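PDB 4E9J: secretin XcpQ from Pseudomonas aeruginosa, which forms the outer-membrane channel of the type II secretion system, through which elastase LasB and other proteins are exported. Local coordinates for residues 186-191 against 214-219; 178-183 against 220-225. All coordinates share one frame; numbering follows the deposited sequence.

Interaction 1: 186-191 against 214-219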
ATOM      1  N   GLY A 186      23.971  -2.042 -10.704  1.00 31.41           N
ATOM      2  CA  GLY A 186      23.512  -3.156 -11.509  1.00 30.25           C
ATOM      3  C   GLY A 186      22.093  -3.020 -12.009  1.00 30.50           C
ATOM      4  O   GLY A 186      21.316  -2.187 -11.526  1.00 30.81           O
ATOM      5  N   TRP A 187      21.833  -3.746 -13.093  1.00 24.83           N
ATOM      6  CA  TRP A 187      20.525  -3.868 -13.701  1.00 24.87           C
ATOM      7  C   TRP A 187      19.849  -5.058 -12.996  1.00 27.97           C
ATOM      8  O   TRP A 187      20.422  -6.126 -12.957  1.00 25.78           O
ATOM      9  CB  TRP A 187      20.659  -4.137 -15.194  1.00 24.54           C
ATOM     10  CG  TRP A 187      19.409  -4.644 -15.836  1.00 24.93           C
ATOM     11  CD1 TRP A 187      19.282  -5.766 -16.590  1.00 27.70           C
ATOM     12  CD2 TRP A 187      18.174  -3.946 -15.945  1.00 25.22           C
ATOM     13  NE1 TRP A 187      18.044  -5.808 -17.166  1.00 27.09           N
ATOM     14  CE2 TRP A 187      17.314  -4.740 -16.725  1.00 29.09           C
ATOM     15  CE3 TRP A 187      17.688  -2.740 -15.418  1.00 27.18           C
ATOM     16  CZ2 TRP A 187      16.014  -4.343 -17.041  1.00 29.19           C
ATOM     17  CZ3 TRP A 187      16.384  -2.377 -15.685  1.00 29.26           C
ATOM     18  CH2 TRP A 187      15.564  -3.169 -16.493  1.00 30.17           C
ATOM     19  N   VAL A 188      18.680  -4.825 -12.385  1.00 26.83           N
ATOM     20  CA  VAL A 188      17.870  -5.799 -11.625  1.00 27.66           C
ATOM     21  C   VAL A 188      17.738  -7.228 -12.167  1.00 31.90           C
ATOM     22  O   VAL A 188      17.885  -8.178 -11.417  1.00 30.54           O
ATOM     23  CB  VAL A 188      16.475  -5.172 -11.295  1.00 30.90           C
ATOM     24  CG1 VAL A 188      15.694  -4.795 -12.565  1.00 31.65           C
ATOM     25  CG2 VAL A 188      15.660  -6.081 -10.413  1.00 30.55           C
ATOM     26  N   MET A 189      17.464  -7.376 -13.450  1.00 29.61           N
ATOM     27  CA  MET A 189      17.234  -8.664 -14.109  1.00 27.64           C
ATOM     28  C   MET A 189      18.527  -9.438 -14.259  1.00 30.97           C
ATOM     29  O   MET A 189      18.504 -10.666 -14.163  1.00 28.32           O
ATOM     30  CB  MET A 189      16.547  -8.485 -15.470  1.00 29.40           C
ATOM     31  CG  MET A 189      15.247  -7.691 -15.425  1.00 30.97           C
ATOM     32  SD  MET A 189      14.083  -8.185 -14.112  1.00 33.97           S
ATOM     33  CE  MET A 189      13.582  -9.766 -14.722  1.00 31.01           C
ATOM     34  N   ASP A 190      19.657  -8.751 -14.426  1.00 29.23           N
ATOM     35  CA  ASP A 190      20.937  -9.443 -14.511  1.00 30.28           C
ATOM     36  C   ASP A 190      21.290 -10.004 -13.152  1.00 32.64           C
ATOM     37  O   ASP A 190      21.711 -11.150 -13.063  1.00 28.61           O
ATOM     38  CB  ASP A 190      22.069  -8.500 -14.939  1.00 32.52           C
ATOM     39  CG  ASP A 190      22.045  -8.094 -16.382  1.00 43.59           C
ATOM     40  OD1 ASP A 190      21.358  -8.769 -17.176  1.00 45.94           O
ATOM     41  OD2 ASP A 190      22.691  -7.085 -16.714  1.00 46.94           O
ATOM     42  N   ALA A 191      21.154  -9.175 -12.097  1.00 30.65           N
ATOM     43  CA  ALA A 191      21.494  -9.618 -10.742  1.00 31.18           C
ATOM     44  C   ALA A 191      20.662 -10.834 -10.351  1.00 32.36           C
ATOM     45  O   ALA A 191      21.211 -11.799  -9.836  1.00 31.32           O
ATOM     46  CB  ALA A 191      21.255  -8.486  -9.750  1.00 32.23           C
ATOM     47  N   ALA A 214      12.744 -10.332  -8.272  1.00 25.38           N
ATOM     48  CA  ALA A 214      13.147  -9.103  -8.924  1.00 24.46           C
ATOM     49  C   ALA A 214      11.997  -8.082  -8.800  1.00 27.62           C
ATOM     50  O   ALA A 214      10.852  -8.465  -8.937  1.00 29.03           O
ATOM     51  CB  ALA A 214      13.442  -9.402 -10.386  1.00 24.55           C
ATOM     52  N   ASP A 215      12.277  -6.819  -8.513  1.00 26.29           N
ATOM     53  CA  ASP A 215      11.262  -5.756  -8.489  1.00 25.74           C
ATOM     54  C   ASP A 215      11.813  -4.659  -9.352  1.00 26.82           C
ATOM     55  O   ASP A 215      12.507  -3.752  -8.887  1.00 22.44           O
ATOM     56  CB  ASP A 215      10.940  -5.308  -7.061  1.00 27.23           C
ATOM     57  CG  ASP A 215       9.917  -4.193  -6.931  1.00 42.14           C
ATOM     58  OD1 ASP A 215       9.306  -3.822  -7.955  1.00 41.10           O
ATOM     59  OD2 ASP A 215       9.664  -3.754  -5.790  1.00 46.93           O
ATOM     60  N   ALA A 216      11.543  -4.789 -10.629  1.00 26.84           N
ATOM     61  CA  ALA A 216      12.081  -3.894 -11.605  1.00 26.74           C
ATOM     62  C   ALA A 216      11.659  -2.465 -11.416  1.00 28.34           C
ATOM     63  O   ALA A 216      12.524  -1.594 -11.498  1.00 26.02           O
ATOM     64  CB  ALA A 216      11.737  -4.386 -13.010  1.00 27.65           C
ATOM     65  N   ARG A 217      10.366  -2.188 -11.126  1.00 27.46           N
ATOM     66  CA  ARG A 217       9.894  -0.801 -11.003  1.00 28.57           C
ATOM     67  C   ARG A 217      10.826   0.087 -10.223  1.00 32.87           C
ATOM     68  O   ARG A 217      10.977   1.243 -10.581  1.00 33.22           O
ATOM     69  CB  ARG A 217       8.455  -0.685 -10.455  1.00 29.19           C
ATOM     70  N   THR A 218      11.460  -0.434  -9.153  1.00 31.09           N
ATOM     71  CA  THR A 218      12.376   0.353  -8.317  1.00 30.49           C
ATOM     72  C   THR A 218      13.806  -0.183  -8.338  1.00 33.14           C
ATOM     73  O   THR A 218      14.649   0.280  -7.568  1.00 32.84           O
ATOM     74  CB  THR A 218      11.794   0.472  -6.912  1.00 42.21           C
ATOM     75  OG1 THR A 218      11.539  -0.843  -6.413  1.00 46.06           O
ATOM     76  CG2 THR A 218      10.508   1.296  -6.887  1.00 40.65           C
ATOM     77  N   ASN A 219      14.109  -1.085  -9.284  1.00 25.75           N
ATOM     78  CA  ASN A 219      15.431  -1.652  -9.464  1.00 23.44           C
ATOM     79  C   ASN A 219      15.968  -2.223  -8.154  1.00 24.21           C
ATOM     80  O   ASN A 219      17.082  -1.882  -7.720  1.00 22.47           O
ATOM     81  CB  ASN A 219      16.411  -0.627 -10.077  1.00 20.05           C
ATOM     82  CG  ASN A 219      17.591  -1.311 -10.737  1.00 27.32           C
ATOM     83  OD1 ASN A 219      17.412  -2.215 -11.517  1.00 26.29           O
ATOM     84  ND2 ASN A 219      18.821  -0.946 -10.436  1.00 23.20           N
TER
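Val-188 lays its isopropyl group over the end of strand 211-215 and the turn that follows, CG2 on the strand and CG1 on the turn. CG2 comes 4.0 Å from CB of Ala-214, the last strand position but one, while CG1 lies 3.8 Å from CA of Ala-216. CG1 is held between the backbone N and the carbonyl carbon, which turns it toward Ala-216 and the side-chain amide of Asn-219. That amide grips the entry to helix 188-201 with both of its polar atoms. Asn-219 ND2 gives a nearly straight hydrogen bond of 3.0 Å to Gly-186 O, with an N-H...O angle of 172°; the acceptor lies in the amide plane and the donor almost in line with the C=O. Asn-219 OD1 accepts from Val-188 N at 3.0 Å, a more bent bond (149°) whose donor is tilted 22° from the carbonyl plane. Two bonds to backbone atoms two residues apart fix the rotation of the amide, and ND2 has a further acceptor in Leu-183 O. Within the region assigned to the N2 domain of the secretin's periplasmic part, this joins the start of helix 188-201 to the hairpin turn linking strands 211-215 and 220-224. Trp-187 occupies the N-cap position, but the amide that engages the first-turn N-H of Val-188 comes from that distant turn. The indole of Trp-187 folds back so that one face receives Val-188 CG1, offset toward the rim; its CE3 meets Asn-219 OD1 only at 3.9 Å. One residue further along the helix, the thioether of Met-189, brought round by bends at chi2 and chi3, places SD 4.0 Å from Ala-214 CB, next to Val-188 CG2.

Interaction 2: 178-183 against 220-225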
ATOM      1  N   TYR A 178      11.836 -11.202   4.807  1.00 18.98           N
ATOM      2  CA  TYR A 178      12.607 -10.877   3.614  1.00 18.23           C
ATOM      3  C   TYR A 178      13.522  -9.704   3.835  1.00 21.40           C
ATOM      4  O   TYR A 178      13.341  -8.992   4.824  1.00 18.21           O
ATOM      5  CB  TYR A 178      11.640 -10.602   2.441  1.00 17.32           C
ATOM      6  CG  TYR A 178      10.658  -9.467   2.669  1.00 15.51           C
ATOM      7  CD1 TYR A 178       9.425  -9.700   3.236  1.00 18.71           C
ATOM      8  CD2 TYR A 178      10.941  -8.175   2.249  1.00 14.73           C
ATOM      9  CE1 TYR A 178       8.478  -8.692   3.362  1.00 19.97           C
ATOM     10  CE2 TYR A 178      10.010  -7.148   2.389  1.00 16.07           C
ATOM     11  CZ  TYR A 178       8.757  -7.425   2.901  1.00 20.59           C
ATOM     12  OH  TYR A 178       7.792  -6.462   3.055  1.00 22.57           O
ATOM     13  N   SER A 179      14.576  -9.586   2.966  1.00 20.22           N
ATOM     14  CA  SER A 179      15.506  -8.457   2.893  1.00 20.80           C
ATOM     15  C   SER A 179      15.359  -7.794   1.531  1.00 26.71           C
ATOM     16  O   SER A 179      15.130  -8.479   0.532  1.00 26.99           O
ATOM     17  CB  SER A 179      16.950  -8.887   3.092  1.00 23.05           C
ATOM     18  OG  SER A 179      17.134  -9.172   4.461  1.00 30.08           O
ATOM     19  N   VAL A 180      15.472  -6.473   1.504  1.00 24.20           N
ATOM     20  CA  VAL A 180      15.376  -5.663   0.297  1.00 23.69           C
ATOM     21  C   VAL A 180      16.716  -4.979   0.001  1.00 26.22           C
ATOM     22  O   VAL A 180      17.302  -4.371   0.898  1.00 21.99           O
ATOM     23  CB  VAL A 180      14.244  -4.644   0.460  1.00 28.17           C
ATOM     24  CG1 VAL A 180      14.244  -3.649  -0.688  1.00 28.46           C
ATOM     25  CG2 VAL A 180      12.907  -5.356   0.594  1.00 27.94           C
ATOM     26  N   ILE A 181      17.184  -5.086  -1.270  1.00 22.40           N
ATOM     27  CA  ILE A 181      18.414  -4.456  -1.757  1.00 22.51           C
ATOM     28  C   ILE A 181      18.094  -3.579  -2.941  1.00 25.04           C
ATOM     29  O   ILE A 181      17.691  -4.095  -3.974  1.00 23.85           O
ATOM     30  CB  ILE A 181      19.491  -5.460  -2.144  1.00 27.06           C
ATOM     31  CG1 ILE A 181      19.819  -6.370  -0.996  1.00 29.86           C
ATOM     32  CG2 ILE A 181      20.772  -4.728  -2.650  1.00 27.96           C
ATOM     33  CD1 ILE A 181      20.599  -7.535  -1.418  1.00 46.88           C
ATOM     34  N   ASN A 182      18.324  -2.282  -2.811  1.00 22.57           N
ATOM     35  CA  ASN A 182      18.116  -1.294  -3.866  1.00 21.68           C
ATOM     36  C   ASN A 182      19.409  -1.253  -4.647  1.00 27.58           C
ATOM     37  O   ASN A 182      20.403  -0.814  -4.123  1.00 29.01           O
ATOM     38  CB  ASN A 182      17.842   0.068  -3.257  1.00 18.94           C
ATOM     39  CG  ASN A 182      16.612   0.051  -2.416  1.00 27.59           C
ATOM     40  OD1 ASN A 182      15.518   0.117  -2.923  1.00 32.52           O
ATOM     41  ND2 ASN A 182      16.759  -0.107  -1.116  1.00 21.62           N
ATOM     42  N   LEU A 183      19.431  -1.756  -5.864  1.00 25.48           N
ATOM     43  CA  LEU A 183      20.669  -1.817  -6.642  1.00 25.28           C
ATOM     44  C   LEU A 183      21.035  -0.447  -7.198  1.00 27.18           C
ATOM     45  O   LEU A 183      20.251   0.128  -7.939  1.00 26.36           O
ATOM     46  CB  LEU A 183      20.531  -2.840  -7.777  1.00 24.83           C
ATOM     47  CG  LEU A 183      20.163  -4.257  -7.384  1.00 28.69           C
ATOM     48  CD1 LEU A 183      19.649  -4.999  -8.569  1.00 28.52           C
ATOM     49  CD2 LEU A 183      21.328  -4.983  -6.759  1.00 33.81           C
ATOM     50  N   ARG A 220      15.166  -3.079  -7.525  1.00 21.70           N
ATOM     51  CA  ARG A 220      15.540  -3.697  -6.250  1.00 22.84           C
ATOM     52  C   ARG A 220      15.241  -5.202  -6.207  1.00 28.84           C
ATOM     53  O   ARG A 220      14.372  -5.703  -6.932  1.00 30.84           O
ATOM     54  CB  ARG A 220      14.834  -2.960  -5.113  1.00 25.19           C
ATOM     55  CG  ARG A 220      13.387  -3.257  -5.004  1.00 29.85           C
ATOM     56  CD  ARG A 220      12.701  -2.447  -3.923  1.00 32.77           C
ATOM     57  NE  ARG A 220      11.333  -2.933  -3.748  1.00 40.14           N
ATOM     58  CZ  ARG A 220      10.561  -2.731  -2.683  1.00 45.38           C
ATOM     59  NH1 ARG A 220       9.349  -3.265  -2.626  1.00 35.23           N
ATOM     60  NH2 ARG A 220      11.005  -2.011  -1.659  1.00 38.69           N
ATOM     61  N   LEU A 221      15.963  -5.916  -5.336  1.00 23.75           N
ATOM     62  CA  LEU A 221      15.804  -7.344  -5.130  1.00 23.31           C
ATOM     63  C   LEU A 221      15.143  -7.578  -3.802  1.00 25.79           C
ATOM     64  O   LEU A 221      15.491  -6.927  -2.813  1.00 22.99           O
ATOM     65  CB  LEU A 221      17.174  -8.043  -5.071  1.00 23.65           C
ATOM     66  CG  LEU A 221      18.060  -7.909  -6.288  1.00 28.93           C
ATOM     67  CD1 LEU A 221      19.403  -8.562  -6.029  1.00 29.19           C
ATOM     68  CD2 LEU A 221      17.395  -8.494  -7.511  1.00 28.84           C
ATOM     69  N   ILE A 222      14.261  -8.566  -3.756  1.00 21.09           N
ATOM     70  CA  ILE A 222      13.625  -9.023  -2.513  1.00 19.90           C
ATOM     71  C   ILE A 222      14.167 -10.425  -2.291  1.00 24.53           C
ATOM     72  O   ILE A 222      14.026 -11.255  -3.173  1.00 23.16           O
ATOM     73  CB  ILE A 222      12.116  -8.999  -2.615  1.00 21.96           C
ATOM     74  CG1 ILE A 222      11.619  -7.563  -2.816  1.00 21.89           C
ATOM     75  CG2 ILE A 222      11.480  -9.634  -1.381  1.00 20.17           C
ATOM     76  CD1 ILE A 222      10.196  -7.491  -3.401  1.00 29.63           C
ATOM     77  N   ILE A 223      14.885 -10.640  -1.191  1.00 23.68           N
ATOM     78  CA  ILE A 223      15.518 -11.912  -0.884  1.00 23.65           C
ATOM     79  C   ILE A 223      14.743 -12.602   0.237  1.00 27.20           C
ATOM     80  O   ILE A 223      14.535 -12.013   1.299  1.00 24.35           O
ATOM     81  CB  ILE A 223      16.981 -11.688  -0.460  1.00 27.80           C
ATOM     82  CG1 ILE A 223      17.750 -10.755  -1.439  1.00 29.36           C
ATOM     83  CG2 ILE A 223      17.710 -13.055  -0.249  1.00 29.27           C
ATOM     84  CD1 ILE A 223      17.713 -11.196  -2.929  1.00 36.34           C
ATOM     85  N   LEU A 224      14.370 -13.866   0.018  1.00 25.50           N
ATOM     86  CA  LEU A 224      13.634 -14.677   0.983  1.00 25.68           C
ATOM     87  C   LEU A 224      14.406 -15.921   1.286  1.00 28.23           C
ATOM     88  O   LEU A 224      15.335 -16.273   0.562  1.00 25.00           O
ATOM     89  CB  LEU A 224      12.304 -15.062   0.412  1.00 27.27           C
ATOM     90  CG  LEU A 224      11.375 -13.884   0.217  1.00 33.27           C
ATOM     91  CD1 LEU A 224      11.037 -13.742  -1.264  1.00 35.25           C
ATOM     92  CD2 LEU A 224      10.161 -14.015   1.094  1.00 34.32           C
ATOM     93  N   GLY A 225      14.004 -16.576   2.362  1.00 27.83           N
ATOM     94  CA  GLY A 225      14.567 -17.847   2.790  1.00 28.96           C
ATOM     95  C   GLY A 225      14.716 -17.969   4.280  1.00 36.75           C
ATOM     96  O   GLY A 225      14.413 -17.026   5.015  1.00 37.44           O
TER
HETATM   97  O   HOH W   1      13.168  -0.086  -1.688  1.00 30.04           O
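Arg-220 runs its side chain past Val-180 and alongside Asn-182, and with Leu-221 and Ile-223 it buries the largest areas in this pairing of strands 178-182 and 220-224. The strand directions differ by 164° and the axes approach to 4.6 Å. The antiparallel register is set by two hydrogen-bonded pairs, Ile-181 with Leu-221 and Ser-179 with Ile-223. Each is closed by two backbone bonds; the straightest runs from Ile-223 N to Ser-179 O at 2.8 Å (176°). Leu-221 and Ile-223 point to the face covered by helix 227-240. There CG of Leu-221 meets CD1 of Leu-183 at 4.0 Å, and CG1 of Ile-223 lies 4.3 Å from CD1 of Ile-181. On the other face Arg-220 takes the first torsion that sets CG between the backbone N and the carbonyl carbon, then runs extended to NE. Its CD and NH2 are each 3.8 Å from CG1 of Val-180, and it points the same way as Asn-182, with guanidinium and amide planes 40° apart. A water joins the pair, donating to Asn-182 OD1 at 2.7 Å and accepting from Arg-220 NH2. Further along this face, CG2 of Ile-222 lies 3.9 Å from CB of Tyr-178, whose side chain runs beside it. Strand 178-182 is outermost in the three-stranded N2 sheet and pairs antiparallel with a strand of the second subunit of the crystallised homodimer, where Ser-179 OG bonds Ser-179 OG of that subunit. Arg-220 NE forms a salt bridge with Asp-215, and NH2 also bonds Tyr-178 OH of the second subunit. The helix-covered face is thus mainly aliphatic, and the other becomes polar at its Arg-220 and Asn-182 end, so the same arginine takes part in both the strand pairing and the subunit contact.

Both interactions lie in the region assigned to the N2 domain, and their centres are about 10 Å apart. Interaction 2 is the buried core pairing, with regular backbone bonds between strands; interaction 1 is partly buried at one end of the sheet, where the turn meets the start of helix 188-201: a side-chain amide supplies the polar grip, and Val-188, Met-189 and two alanines the apolar packing. Along the chain interaction 1 nests inside the loop closed by interaction 2: helix 188-201 follows strand 178-182, and strand 211-215 precedes and neighbours strand 220-224. They also touch. Leu-183 CD1 packs on Val-188 CA at 3.6 Å, and Asn-219 O probably accepts a hydrogen bond from Leu-183 N. Interaction 2, unlike interaction 1, reaches the second subunit.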